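Local atomic coordinates of YCAC GENE product (Escherichia coli, PDB entry 1YAC), a protein that probably acts as an octameric hydrolase of the isochorismatase-like family, although the substrate it acts on is not known. Residues Val15-Gln21 with Pro53-Ser59; Asn87-Trp91 with Phe121-Ala126; Val97-Lys101 with Glu128-Asp132. All coordinates share one frame; numbering follows the deposited sequence.

Interaction 1: residues Val15-Gln21 with Pro53-Ser59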
ATOM      1  N   VAL A  15      22.872   6.278  25.360  1.00  9.46           N
ATOM      2  CA  VAL A  15      22.358   5.633  24.159  1.00  9.12           C
ATOM      3  C   VAL A  15      22.783   4.172  24.135  1.00  9.13           C
ATOM      4  O   VAL A  15      23.959   3.873  24.358  1.00  9.71           O
ATOM      5  CB  VAL A  15      22.882   6.351  22.892  1.00  8.24           C
ATOM      6  CG1 VAL A  15      22.417   5.623  21.615  1.00  7.51           C
ATOM      7  CG2 VAL A  15      22.394   7.785  22.875  1.00  6.77           C
ATOM      8  N   LEU A  16      21.825   3.267  23.925  1.00  8.33           N
ATOM      9  CA  LEU A  16      22.123   1.833  23.851  1.00  9.10           C
ATOM     10  C   LEU A  16      21.853   1.371  22.426  1.00  8.92           C
ATOM     11  O   LEU A  16      20.713   1.449  21.956  1.00  8.00           O
ATOM     12  CB  LEU A  16      21.240   1.012  24.808  1.00 10.39           C
ATOM     13  CG  LEU A  16      21.003   1.448  26.259  1.00 13.86           C
ATOM     14  CD1 LEU A  16      20.306   0.323  27.025  1.00 11.04           C
ATOM     15  CD2 LEU A  16      22.289   1.850  26.940  1.00 14.17           C
ATOM     16  N   LEU A  17      22.899   0.924  21.734  1.00  9.08           N
ATOM     17  CA  LEU A  17      22.775   0.444  20.358  1.00  8.33           C
ATOM     18  C   LEU A  17      22.915  -1.072  20.422  1.00  8.93           C
ATOM     19  O   LEU A  17      24.017  -1.606  20.585  1.00  9.09           O
ATOM     20  CB  LEU A  17      23.843   1.086  19.475  1.00  8.53           C
ATOM     21  CG  LEU A  17      23.803   2.622  19.453  1.00  9.60           C
ATOM     22  CD1 LEU A  17      24.873   3.157  18.500  1.00  9.26           C
ATOM     23  CD2 LEU A  17      22.410   3.107  19.014  1.00  9.14           C
ATOM     24  N   VAL A  18      21.789  -1.757  20.248  1.00  8.73           N
ATOM     25  CA  VAL A  18      21.726  -3.203  20.379  1.00  8.12           C
ATOM     26  C   VAL A  18      21.613  -4.052  19.112  1.00  9.79           C
ATOM     27  O   VAL A  18      20.590  -4.035  18.421  1.00  8.78           O
ATOM     28  CB  VAL A  18      20.537  -3.588  21.320  1.00  9.64           C
ATOM     29  CG1 VAL A  18      20.637  -5.056  21.761  1.00 10.04           C
ATOM     30  CG2 VAL A  18      20.478  -2.649  22.538  1.00  9.65           C
ATOM     31  N   ASP A  19      22.674  -4.805  18.841  1.00  8.82           N
ATOM     32  CA  ASP A  19      22.725  -5.756  17.737  1.00 10.34           C
ATOM     33  C   ASP A  19      22.501  -5.280  16.295  1.00 10.41           C
ATOM     34  O   ASP A  19      21.856  -5.969  15.499  1.00 10.49           O
ATOM     35  CB  ASP A  19      21.797  -6.940  18.038  1.00 10.32           C
ATOM     36  CG  ASP A  19      22.048  -7.556  19.408  1.00 14.29           C
ATOM     37  OD1 ASP A  19      23.072  -7.245  20.052  1.00 13.74           O
ATOM     38  OD2 ASP A  19      21.199  -8.345  19.859  1.00 16.72           O
ATOM     39  N   HIS A  20      23.001  -4.094  15.964  1.00 10.14           N
ATOM     40  CA  HIS A  20      22.907  -3.602  14.592  1.00 10.00           C
ATOM     41  C   HIS A  20      24.063  -4.329  13.891  1.00  9.62           C
ATOM     42  O   HIS A  20      25.128  -3.748  13.632  1.00  8.81           O
ATOM     43  CB  HIS A  20      23.117  -2.079  14.530  1.00  9.04           C
ATOM     44  CG  HIS A  20      21.969  -1.274  15.068  1.00 10.66           C
ATOM     45  ND1 HIS A  20      21.975  -0.715  16.332  1.00  9.29           N
ATOM     46  CD2 HIS A  20      20.809  -0.875  14.487  1.00  9.67           C
ATOM     47  CE1 HIS A  20      20.877  -0.006  16.503  1.00 10.96           C
ATOM     48  NE2 HIS A  20      20.147  -0.085  15.401  1.00 10.22           N
ATOM     49  N   GLN A  21      23.863  -5.619  13.645  1.00  9.41           N
ATOM     50  CA  GLN A  21      24.884  -6.458  13.024  1.00  9.08           C
ATOM     51  C   GLN A  21      24.636  -6.718  11.538  1.00  9.47           C
ATOM     52  O   GLN A  21      23.488  -6.774  11.097  1.00  9.31           O
ATOM     53  CB  GLN A  21      25.006  -7.761  13.815  1.00  9.50           C
ATOM     54  CG  GLN A  21      25.535  -7.525  15.234  1.00 10.58           C
ATOM     55  CD  GLN A  21      25.243  -8.676  16.172  1.00 13.87           C
ATOM     56  OE1 GLN A  21      24.460  -8.470  17.124  1.00 11.90           O
ATOM     57  NE2 GLN A  21      25.784  -9.790  15.963  1.00 15.68           N
ATOM     58  N   PRO A  53      26.918   9.253  26.633  1.00  9.84           N
ATOM     59  CA  PRO A  53      27.603   7.983  26.909  1.00  9.50           C
ATOM     60  C   PRO A  53      26.869   6.945  26.076  1.00 10.15           C
ATOM     61  O   PRO A  53      25.634   6.860  26.144  1.00 10.46           O
ATOM     62  CB  PRO A  53      27.331   7.776  28.403  1.00  9.65           C
ATOM     63  CG  PRO A  53      27.386   9.177  28.925  1.00  9.19           C
ATOM     64  CD  PRO A  53      26.537   9.929  27.887  1.00  9.00           C
ATOM     65  N   THR A  54      27.615   6.172  25.297  1.00  9.08           N
ATOM     66  CA  THR A  54      27.023   5.178  24.400  1.00  9.72           C
ATOM     67  C   THR A  54      27.530   3.766  24.680  1.00  9.27           C
ATOM     68  O   THR A  54      28.703   3.565  25.001  1.00 11.18           O
ATOM     69  CB  THR A  54      27.304   5.586  22.926  1.00  8.77           C
ATOM     70  OG1 THR A  54      26.733   6.878  22.688  1.00  9.02           O
ATOM     71  CG2 THR A  54      26.712   4.577  21.931  1.00  8.71           C
ATOM     72  N   ILE A  55      26.617   2.805  24.610  1.00 10.12           N
ATOM     73  CA  ILE A  55      26.926   1.403  24.854  1.00 10.56           C
ATOM     74  C   ILE A  55      26.578   0.551  23.630  1.00 10.56           C
ATOM     75  O   ILE A  55      25.462   0.615  23.114  1.00  9.88           O
ATOM     76  CB  ILE A  55      26.149   0.903  26.078  1.00 11.41           C
ATOM     77  CG1 ILE A  55      26.638   1.661  27.317  1.00 14.49           C
ATOM     78  CG2 ILE A  55      26.353  -0.590  26.294  1.00 10.52           C
ATOM     79  CD1 ILE A  55      25.723   1.520  28.471  1.00 18.74           C
ATOM     80  N   LEU A  56      27.564  -0.186  23.137  1.00 10.01           N
ATOM     81  CA  LEU A  56      27.387  -1.066  21.987  1.00 10.15           C
ATOM     82  C   LEU A  56      27.327  -2.510  22.479  1.00  9.88           C
ATOM     83  O   LEU A  56      28.036  -2.888  23.416  1.00  9.71           O
ATOM     84  CB  LEU A  56      28.571  -0.937  21.029  1.00  9.96           C
ATOM     85  CG  LEU A  56      28.972   0.452  20.542  1.00 12.19           C
ATOM     86  CD1 LEU A  56      30.236   0.308  19.699  1.00 10.37           C
ATOM     87  CD2 LEU A  56      27.850   1.106  19.748  1.00 11.17           C
ATOM     88  N   THR A  57      26.473  -3.319  21.866  1.00  9.55           N
ATOM     89  CA  THR A  57      26.381  -4.718  22.256  1.00  9.54           C
ATOM     90  C   THR A  57      25.982  -5.535  21.042  1.00 10.38           C
ATOM     91  O   THR A  57      25.349  -5.014  20.125  1.00  9.85           O
ATOM     92  CB  THR A  57      25.403  -4.943  23.451  1.00  9.38           C
ATOM     93  OG1 THR A  57      25.452  -6.319  23.871  1.00  8.83           O
ATOM     94  CG2 THR A  57      23.969  -4.570  23.075  1.00  8.62           C
ATOM     95  N   THR A  58      26.436  -6.781  20.994  1.00 11.01           N
ATOM     96  CA  THR A  58      26.134  -7.666  19.876  1.00 12.20           C
ATOM     97  C   THR A  58      25.774  -9.037  20.407  1.00 14.76           C
ATOM     98  O   THR A  58      26.118  -9.395  21.536  1.00 13.89           O
ATOM     99  CB  THR A  58      27.327  -7.814  18.919  1.00 11.85           C
ATOM    100  OG1 THR A  58      28.430  -8.380  19.634  1.00 12.69           O
ATOM    101  CG2 THR A  58      27.730  -6.461  18.325  1.00 10.62           C
ATOM    102  N   SER A  59      25.094  -9.809  19.573  1.00 15.84           N
ATOM    103  CA  SER A  59      24.664 -11.148  19.932  1.00 17.94           C
ATOM    104  C   SER A  59      25.312 -12.153  18.994  1.00 19.16           C
ATOM    105  O   SER A  59      25.149 -12.055  17.771  1.00 17.04           O
ATOM    106  CB  SER A  59      23.137 -11.239  19.803  1.00 18.30           C
ATOM    107  OG  SER A  59      22.696 -12.569  19.968  1.00 20.91           O
TER
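Leu16 and Ile55 lie side by side on adjacent parallel strands, with Leu16 CD2 3.8 Å from Ile55 CD1. Further along the same face, Thr57 CG2 packs against Val18 CG1 at 3.6 Å. Helix 94-102 covers this face. On the other, Leu17 CD1 meets Leu56 CD2 at 3.8 Å, and helix 33-49 lies against Leu17. The two strands and that helix form a beta-alpha-beta unit of the three-layer alpha-beta-alpha sandwich, here closed by five backbone hydrogen bonds from Val15 N to Asp19 N. The longest of these joins Thr57 N to Leu17 O at 3.3 Å. This tightly packed middle contrasts with the start of the pairing, where the partly exposed Pro53 lends its carbonyl while its ring stands clear of the opposite strand.

Past Asp19 N, the last backbone donor, side chains take over. Gln21 OE1 accepts from Ser59 N at 2.9 Å, and Gln21 NE2 donates almost straight (178°) to Ser59 O at 3.0 Å, approaching from above that carbonyl plane; NE2 also bonds Gly66 O. With CG anti to its carbonyl carbon (chi1 -51°), Asp19 brings OD1 within 3.1 Å of Thr58 CA and into a salt bridge with Arg84. The Gln21 amide thus grips both polar backbone atoms of Ser59, continuing by side chain the pairing that the main chain of residues 15-19 begins.

Interaction 2: residues Asn87-Trp91 with Phe121-Ala126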
ATOM      1  N   ASN A  87      23.120 -14.573  26.031  1.00 20.88           N
ATOM      2  CA  ASN A  87      21.923 -13.855  26.458  1.00 19.87           C
ATOM      3  C   ASN A  87      21.243 -13.071  25.347  1.00 17.27           C
ATOM      4  O   ASN A  87      21.840 -12.170  24.759  1.00 16.29           O
ATOM      5  CB  ASN A  87      22.238 -12.923  27.620  1.00 23.79           C
ATOM      6  CG  ASN A  87      22.290 -13.656  28.949  1.00 29.22           C
ATOM      7  OD1 ASN A  87      23.234 -13.490  29.728  1.00 30.79           O
ATOM      8  ND2 ASN A  87      21.278 -14.494  29.209  1.00 26.55           N
ATOM      9  N   ILE A  88      19.989 -13.406  25.088  1.00 15.76           N
ATOM     10  CA  ILE A  88      19.214 -12.753  24.036  1.00 14.23           C
ATOM     11  C   ILE A  88      18.818 -11.351  24.491  1.00 11.67           C
ATOM     12  O   ILE A  88      18.983 -10.384  23.751  1.00 11.45           O
ATOM     13  CB  ILE A  88      17.999 -13.625  23.632  1.00 14.47           C
ATOM     14  CG1 ILE A  88      18.506 -14.916  22.968  1.00 15.95           C
ATOM     15  CG2 ILE A  88      17.090 -12.858  22.692  1.00 13.23           C
ATOM     16  CD1 ILE A  88      17.418 -15.894  22.531  1.00 17.98           C
ATOM     17  N   ASN A  89      18.253 -11.248  25.692  1.00 10.09           N
ATOM     18  CA  ASN A  89      17.905  -9.939  26.269  1.00 10.18           C
ATOM     19  C   ASN A  89      19.239  -9.412  26.847  1.00 10.44           C
ATOM     20  O   ASN A  89      19.829 -10.040  27.737  1.00 10.81           O
ATOM     21  CB  ASN A  89      16.893 -10.097  27.402  1.00  9.74           C
ATOM     22  CG  ASN A  89      16.603  -8.790  28.104  1.00 10.22           C
ATOM     23  OD1 ASN A  89      17.179  -7.752  27.791  1.00 12.09           O
ATOM     24  ND2 ASN A  89      15.685  -8.829  29.048  1.00 10.89           N
ATOM     25  N   ALA A  90      19.737  -8.292  26.312  1.00 10.18           N
ATOM     26  CA  ALA A  90      20.990  -7.694  26.775  1.00 10.51           C
ATOM     27  C   ALA A  90      20.984  -7.424  28.273  1.00 10.91           C
ATOM     28  O   ALA A  90      22.034  -7.481  28.923  1.00 10.29           O
ATOM     29  CB  ALA A  90      21.270  -6.396  26.027  1.00 10.47           C
ATOM     30  N   TRP A  91      19.804  -7.126  28.819  1.00 10.12           N
ATOM     31  CA  TRP A  91      19.678  -6.863  30.249  1.00 10.07           C
ATOM     32  C   TRP A  91      20.033  -8.080  31.102  1.00 10.32           C
ATOM     33  O   TRP A  91      20.308  -7.933  32.279  1.00 10.82           O
ATOM     34  CB  TRP A  91      18.280  -6.362  30.607  1.00  8.43           C
ATOM     35  CG  TRP A  91      18.323  -5.412  31.763  1.00  9.64           C
ATOM     36  CD1 TRP A  91      18.106  -5.707  33.088  1.00 10.94           C
ATOM     37  CD2 TRP A  91      18.624  -4.010  31.712  1.00  9.71           C
ATOM     38  NE1 TRP A  91      18.255  -4.575  33.855  1.00  9.99           N
ATOM     39  CE2 TRP A  91      18.574  -3.522  33.037  1.00 11.46           C
ATOM     40  CE3 TRP A  91      18.932  -3.119  30.669  1.00 10.23           C
ATOM     41  CZ2 TRP A  91      18.821  -2.176  33.348  1.00 11.77           C
ATOM     42  CZ3 TRP A  91      19.174  -1.788  30.978  1.00 10.77           C
ATOM     43  CH2 TRP A  91      19.118  -1.329  32.308  1.00 11.93           C
ATOM     44  N   PHE A 121      12.974  -6.331  24.782  1.00  8.58           N
ATOM     45  CA  PHE A 121      13.336  -7.040  26.017  1.00  8.26           C
ATOM     46  C   PHE A 121      14.112  -6.130  26.987  1.00  8.55           C
ATOM     47  O   PHE A 121      13.685  -5.938  28.143  1.00  8.79           O
ATOM     48  CB  PHE A 121      14.083  -8.353  25.727  1.00  6.49           C
ATOM     49  CG  PHE A 121      13.253  -9.404  25.004  1.00  8.31           C
ATOM     50  CD1 PHE A 121      11.937  -9.149  24.605  1.00  7.73           C
ATOM     51  CD2 PHE A 121      13.807 -10.646  24.704  1.00  7.54           C
ATOM     52  CE1 PHE A 121      11.180 -10.122  23.909  1.00  9.01           C
ATOM     53  CE2 PHE A 121      13.057 -11.623  24.011  1.00  9.69           C
ATOM     54  CZ  PHE A 121      11.742 -11.355  23.613  1.00  6.82           C
ATOM     55  N   PRO A 122      15.244  -5.544  26.534  1.00  8.09           N
ATOM     56  CA  PRO A 122      15.954  -4.678  27.479  1.00  8.51           C
ATOM     57  C   PRO A 122      15.165  -3.408  27.822  1.00 10.01           C
ATOM     58  O   PRO A 122      15.299  -2.874  28.931  1.00  9.46           O
ATOM     59  CB  PRO A 122      17.281  -4.406  26.767  1.00  9.07           C
ATOM     60  CG  PRO A 122      16.954  -4.575  25.324  1.00  8.35           C
ATOM     61  CD  PRO A 122      16.048  -5.759  25.318  1.00  6.10           C
ATOM     62  N   ALA A 123      14.339  -2.918  26.890  1.00  9.04           N
ATOM     63  CA  ALA A 123      13.525  -1.729  27.194  1.00  9.35           C
ATOM     64  C   ALA A 123      12.589  -2.044  28.373  1.00  9.01           C
ATOM     65  O   ALA A 123      12.484  -1.264  29.314  1.00  9.08           O
ATOM     66  CB  ALA A 123      12.706  -1.279  25.970  1.00  7.62           C
ATOM     67  N   LEU A 124      11.943  -3.207  28.331  1.00  9.05           N
ATOM     68  CA  LEU A 124      11.014  -3.610  29.381  1.00 10.32           C
ATOM     69  C   LEU A 124      11.749  -3.852  30.698  1.00 10.38           C
ATOM     70  O   LEU A 124      11.261  -3.480  31.769  1.00 10.66           O
ATOM     71  CB  LEU A 124      10.238  -4.866  28.946  1.00 11.70           C
ATOM     72  CG  LEU A 124       9.365  -4.697  27.696  1.00 14.01           C
ATOM     73  CD1 LEU A 124       8.743  -6.030  27.283  1.00 13.93           C
ATOM     74  CD2 LEU A 124       8.291  -3.653  27.948  1.00 14.34           C
ATOM     75  N   SER A 125      12.917  -4.479  30.614  1.00 10.82           N
ATOM     76  CA  SER A 125      13.733  -4.758  31.800  1.00  9.75           C
ATOM     77  C   SER A 125      14.160  -3.444  32.451  1.00  9.77           C
ATOM     78  O   SER A 125      14.068  -3.289  33.669  1.00 11.16           O
ATOM     79  CB  SER A 125      14.978  -5.564  31.410  1.00 10.41           C
ATOM     80  OG  SER A 125      14.648  -6.889  30.984  1.00 11.49           O
ATOM     81  N   ALA A 126      14.586  -2.493  31.626  1.00  9.62           N
ATOM     82  CA  ALA A 126      15.035  -1.183  32.097  1.00  9.89           C
ATOM     83  C   ALA A 126      13.901  -0.390  32.764  1.00 10.36           C
ATOM     84  O   ALA A 126      14.114   0.281  33.779  1.00 10.03           O
ATOM     85  CB  ALA A 126      15.654  -0.393  30.944  1.00  9.48           C
TER
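Asn89 bridges its own loop and helix 115-128: its carbonyl oxygen closes an Asx turn while its amide nitrogen reaches Ser125. The loop leads into helix 94-102, so the contact ties the connection that follows edge strand 81-84 of the parallel sheet to a helix packed on that sheet.

Hydrogen bonds make up the polar part. Asn89 CG, anti to the backbone N (chi1 175°), carries the amide out to helix 115-128. Asn89 OD1 accepts from Trp91 N at 2.9 Å, the donor standing well above the carbonyl plane. Asn89 ND2 donates to Ser125 OG at 2.9 Å, and the hydroxyl lies practically in the amide plane. Ser125 OG passes the chain on to Phe121 O, an oxygen that also takes the helical bond from Ser125 N. With both ends of its amide engaged, Asn89 is fixed in rotation.

CH-pi contacts come next. The Trp91 indole lays one face on the helix: Ser125 CB sits 3.8 Å from the centroid of the five-membered ring, and Ala126 CB 4.1 Å from that of the six-membered ring.

Among the other contacts, Phe121 CB packs against Asn89 CG at 3.5 Å, with the ring edge further off beside Asn89 CB and the amide and ring planes 65° apart. Ile88 CG2 is looser, 4.4 Å from Phe121 CE2. Tyr5 of a second subunit packs on Phe121 and Ser125, placing the contact beside a subunit interface.

Pro122 kinks the helix here; its nitrogen has no hydrogen to give, and Asn89 OD1 rests 3.2 Å from Pro122 N without a bond.

Interaction 3: residues Val97-Lys101 with Glu128-Asp132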
ATOM      1  N   VAL A  97      24.418  -4.545  31.886  1.00 10.18           N
ATOM      2  CA  VAL A  97      23.727  -3.746  32.901  1.00 11.61           C
ATOM      3  C   VAL A  97      24.723  -2.863  33.665  1.00 12.70           C
ATOM      4  O   VAL A  97      24.462  -1.679  33.903  1.00 11.62           O
ATOM      5  CB  VAL A  97      22.911  -4.628  33.895  1.00 12.10           C
ATOM      6  CG1 VAL A  97      22.173  -3.739  34.886  1.00 11.94           C
ATOM      7  CG2 VAL A  97      21.894  -5.481  33.146  1.00 13.34           C
ATOM      8  N   LYS A  98      25.881  -3.425  34.003  1.00 12.56           N
ATOM      9  CA  LYS A  98      26.913  -2.670  34.713  1.00 13.84           C
ATOM     10  C   LYS A  98      27.321  -1.438  33.900  1.00 13.52           C
ATOM     11  O   LYS A  98      27.384  -0.320  34.429  1.00 12.24           O
ATOM     12  CB  LYS A  98      28.139  -3.549  34.959  1.00 16.92           C
ATOM     13  CG  LYS A  98      28.298  -4.015  36.385  1.00 23.85           C
ATOM     14  CD  LYS A  98      29.582  -4.816  36.555  1.00 28.39           C
ATOM     15  CE  LYS A  98      30.805  -3.985  36.187  1.00 31.43           C
ATOM     16  NZ  LYS A  98      32.073  -4.754  36.376  1.00 36.37           N
ATOM     17  N   ALA A  99      27.550  -1.636  32.604  1.00 11.71           N
ATOM     18  CA  ALA A  99      27.944  -0.529  31.735  1.00 11.33           C
ATOM     19  C   ALA A  99      26.838   0.529  31.689  1.00 10.88           C
ATOM     20  O   ALA A  99      27.115   1.728  31.806  1.00 10.40           O
ATOM     21  CB  ALA A  99      28.269  -1.034  30.330  1.00 10.74           C
ATOM     22  N   VAL A 100      25.587   0.084  31.565  1.00 10.66           N
ATOM     23  CA  VAL A 100      24.457   1.008  31.525  1.00 11.05           C
ATOM     24  C   VAL A 100      24.388   1.828  32.812  1.00 10.57           C
ATOM     25  O   VAL A 100      24.338   3.057  32.770  1.00 10.37           O
ATOM     26  CB  VAL A 100      23.114   0.273  31.327  1.00 11.20           C
ATOM     27  CG1 VAL A 100      21.950   1.263  31.461  1.00 11.80           C
ATOM     28  CG2 VAL A 100      23.083  -0.400  29.959  1.00 10.07           C
ATOM     29  N   LYS A 101      24.425   1.148  33.951  1.00 11.32           N
ATOM     30  CA  LYS A 101      24.359   1.842  35.233  1.00 11.66           C
ATOM     31  C   LYS A 101      25.572   2.731  35.482  1.00 11.86           C
ATOM     32  O   LYS A 101      25.452   3.775  36.123  1.00 12.33           O
ATOM     33  CB  LYS A 101      24.145   0.845  36.373  1.00 12.85           C
ATOM     34  CG  LYS A 101      22.767   0.160  36.307  1.00 11.98           C
ATOM     35  CD  LYS A 101      22.516  -0.761  37.482  1.00 14.53           C
ATOM     36  CE  LYS A 101      21.117  -1.337  37.402  1.00 15.29           C
ATOM     37  NZ  LYS A 101      20.780  -2.152  38.593  1.00 16.69           N
ATOM     38  N   GLU A 128      11.359  -1.708  34.289  1.00 11.82           N
ATOM     39  CA  GLU A 128      11.140  -2.334  35.597  1.00 13.67           C
ATOM     40  C   GLU A 128      12.182  -1.847  36.608  1.00 12.85           C
ATOM     41  O   GLU A 128      11.891  -1.692  37.789  1.00 13.19           O
ATOM     42  CB  GLU A 128      11.196  -3.860  35.509  1.00 14.35           C
ATOM     43  CG  GLU A 128      11.090  -4.533  36.874  1.00 18.04           C
ATOM     44  CD  GLU A 128      11.057  -6.048  36.804  1.00 22.10           C
ATOM     45  OE1 GLU A 128      10.532  -6.607  35.816  1.00 22.24           O
ATOM     46  OE2 GLU A 128      11.535  -6.687  37.763  1.00 25.85           O
ATOM     47  N   GLU A 129      13.397  -1.601  36.132  1.00 12.29           N
ATOM     48  CA  GLU A 129      14.472  -1.121  36.994  1.00 13.80           C
ATOM     49  C   GLU A 129      14.351   0.364  37.348  1.00 13.47           C
ATOM     50  O   GLU A 129      15.145   0.876  38.129  1.00 15.09           O
ATOM     51  CB  GLU A 129      15.841  -1.410  36.371  1.00 13.69           C
ATOM     52  CG  GLU A 129      16.215  -2.887  36.355  1.00 17.90           C
ATOM     53  CD  GLU A 129      17.554  -3.175  37.019  1.00 20.10           C
ATOM     54  OE1 GLU A 129      18.022  -2.353  37.830  1.00 21.84           O
ATOM     55  OE2 GLU A 129      18.144  -4.238  36.742  1.00 21.36           O
ATOM     56  N   GLY A 130      13.372   1.057  36.772  1.00 12.34           N
ATOM     57  CA  GLY A 130      13.190   2.458  37.089  1.00 10.28           C
ATOM     58  C   GLY A 130      13.745   3.475  36.119  1.00 10.43           C
ATOM     59  O   GLY A 130      13.685   4.676  36.388  1.00 11.28           O
ATOM     60  N   PHE A 131      14.281   3.029  34.991  1.00  9.26           N
ATOM     61  CA  PHE A 131      14.814   3.975  34.008  1.00  8.83           C
ATOM     62  C   PHE A 131      13.708   4.587  33.141  1.00  8.62           C
ATOM     63  O   PHE A 131      12.634   4.003  32.975  1.00  9.96           O
ATOM     64  CB  PHE A 131      15.803   3.273  33.066  1.00  8.88           C
ATOM     65  CG  PHE A 131      17.107   2.895  33.711  1.00  9.72           C
ATOM     66  CD1 PHE A 131      18.177   3.785  33.716  1.00 10.45           C
ATOM     67  CD2 PHE A 131      17.279   1.633  34.276  1.00 10.99           C
ATOM     68  CE1 PHE A 131      19.408   3.415  34.274  1.00 11.84           C
ATOM     69  CE2 PHE A 131      18.495   1.255  34.834  1.00 11.63           C
ATOM     70  CZ  PHE A 131      19.561   2.151  34.830  1.00 11.90           C
ATOM     71  N   ASP A 132      13.966   5.772  32.608  1.00  8.46           N
ATOM     72  CA  ASP A 132      13.034   6.410  31.688  1.00  9.75           C
ATOM     73  C   ASP A 132      13.548   5.960  30.329  1.00  9.89           C
ATOM     74  O   ASP A 132      14.668   6.282  29.952  1.00  9.77           O
ATOM     75  CB  ASP A 132      13.086   7.924  31.832  1.00  9.03           C
ATOM     76  CG  ASP A 132      12.438   8.380  33.111  1.00 12.34           C
ATOM     77  OD1 ASP A 132      11.433   7.746  33.503  1.00 12.06           O
ATOM     78  OD2 ASP A 132      12.947   9.327  33.743  1.00 12.91           O
TER
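A Schellman motif ends helix 115-128, and the two residues flanking its glycine, Glu129 and Phe131, both point toward helix 94-102. Gly130 makes the turn with a positive phi of 99°, and Phe131 N bonds back to Ala126 O in the last helical turn.

Lys101 is the partner that meets both flanking residues. Its chain is extended beyond CG and crosses the Glu129 side chain at about a right angle, bringing Lys101 NZ to 2.9 Å from Glu129 OE1 in a salt bridge. The ammonium approaches on the syn side of the carboxylate and only 17° out of its plane. Lys101 CE follows at 3.3 Å from Glu129 OE1, so the end of the methylene chain also lies against the acid. A bend at chi2 (-125°) turns the Glu129 carboxylate so that OE2 is hydrogen-bonded to the indole nitrogen of Trp91 while OE1 takes Lys101. The carboxylate is therefore held through both oxygens, which probably steadies a salt bridge formed between two exposed residues.

Nearer the protein interior the contact turns apolar. Phe131 directs CZ of its ring at the helix: Lys101 CG lies at the ring edge, 4.1 Å from Phe131 CZ, and Val100 CG1 is 4.2 Å from Phe131 CZ.

Beneath this pair runs the parallel sheet. Val100 packs on Ile55 of strand 54-59 and on Leu108 of strand 107-112, and Phe131 also rests on Leu108, so helix 94-102 and the turn leading into strand 132-136 cover the same side of the sheet.

The three contacts run from the sheet to the surface of one isochorismatase-like domain. Interaction 1 closes first along the chain, while interactions 2 and 3 alternate their segments, each joining the region of residues 87-101 to that of 121-132. The centres of interactions 2 and 3 are about 10 Å apart; helix 115-128 supplies Phe121-Ala126 and ends in the turn of interaction 3, and Trp91 CH2 lies 3.7 Å from Phe131 CE2. Interaction 1, about 14 Å from interaction 3 between centres, meets it where Ile55 and Leu16 pack under Val100. Helices 94-102 and 115-128 lie in the layer on this side of the sheet, and interactions 2 and 3 within it also touch a second subunit of the octamer.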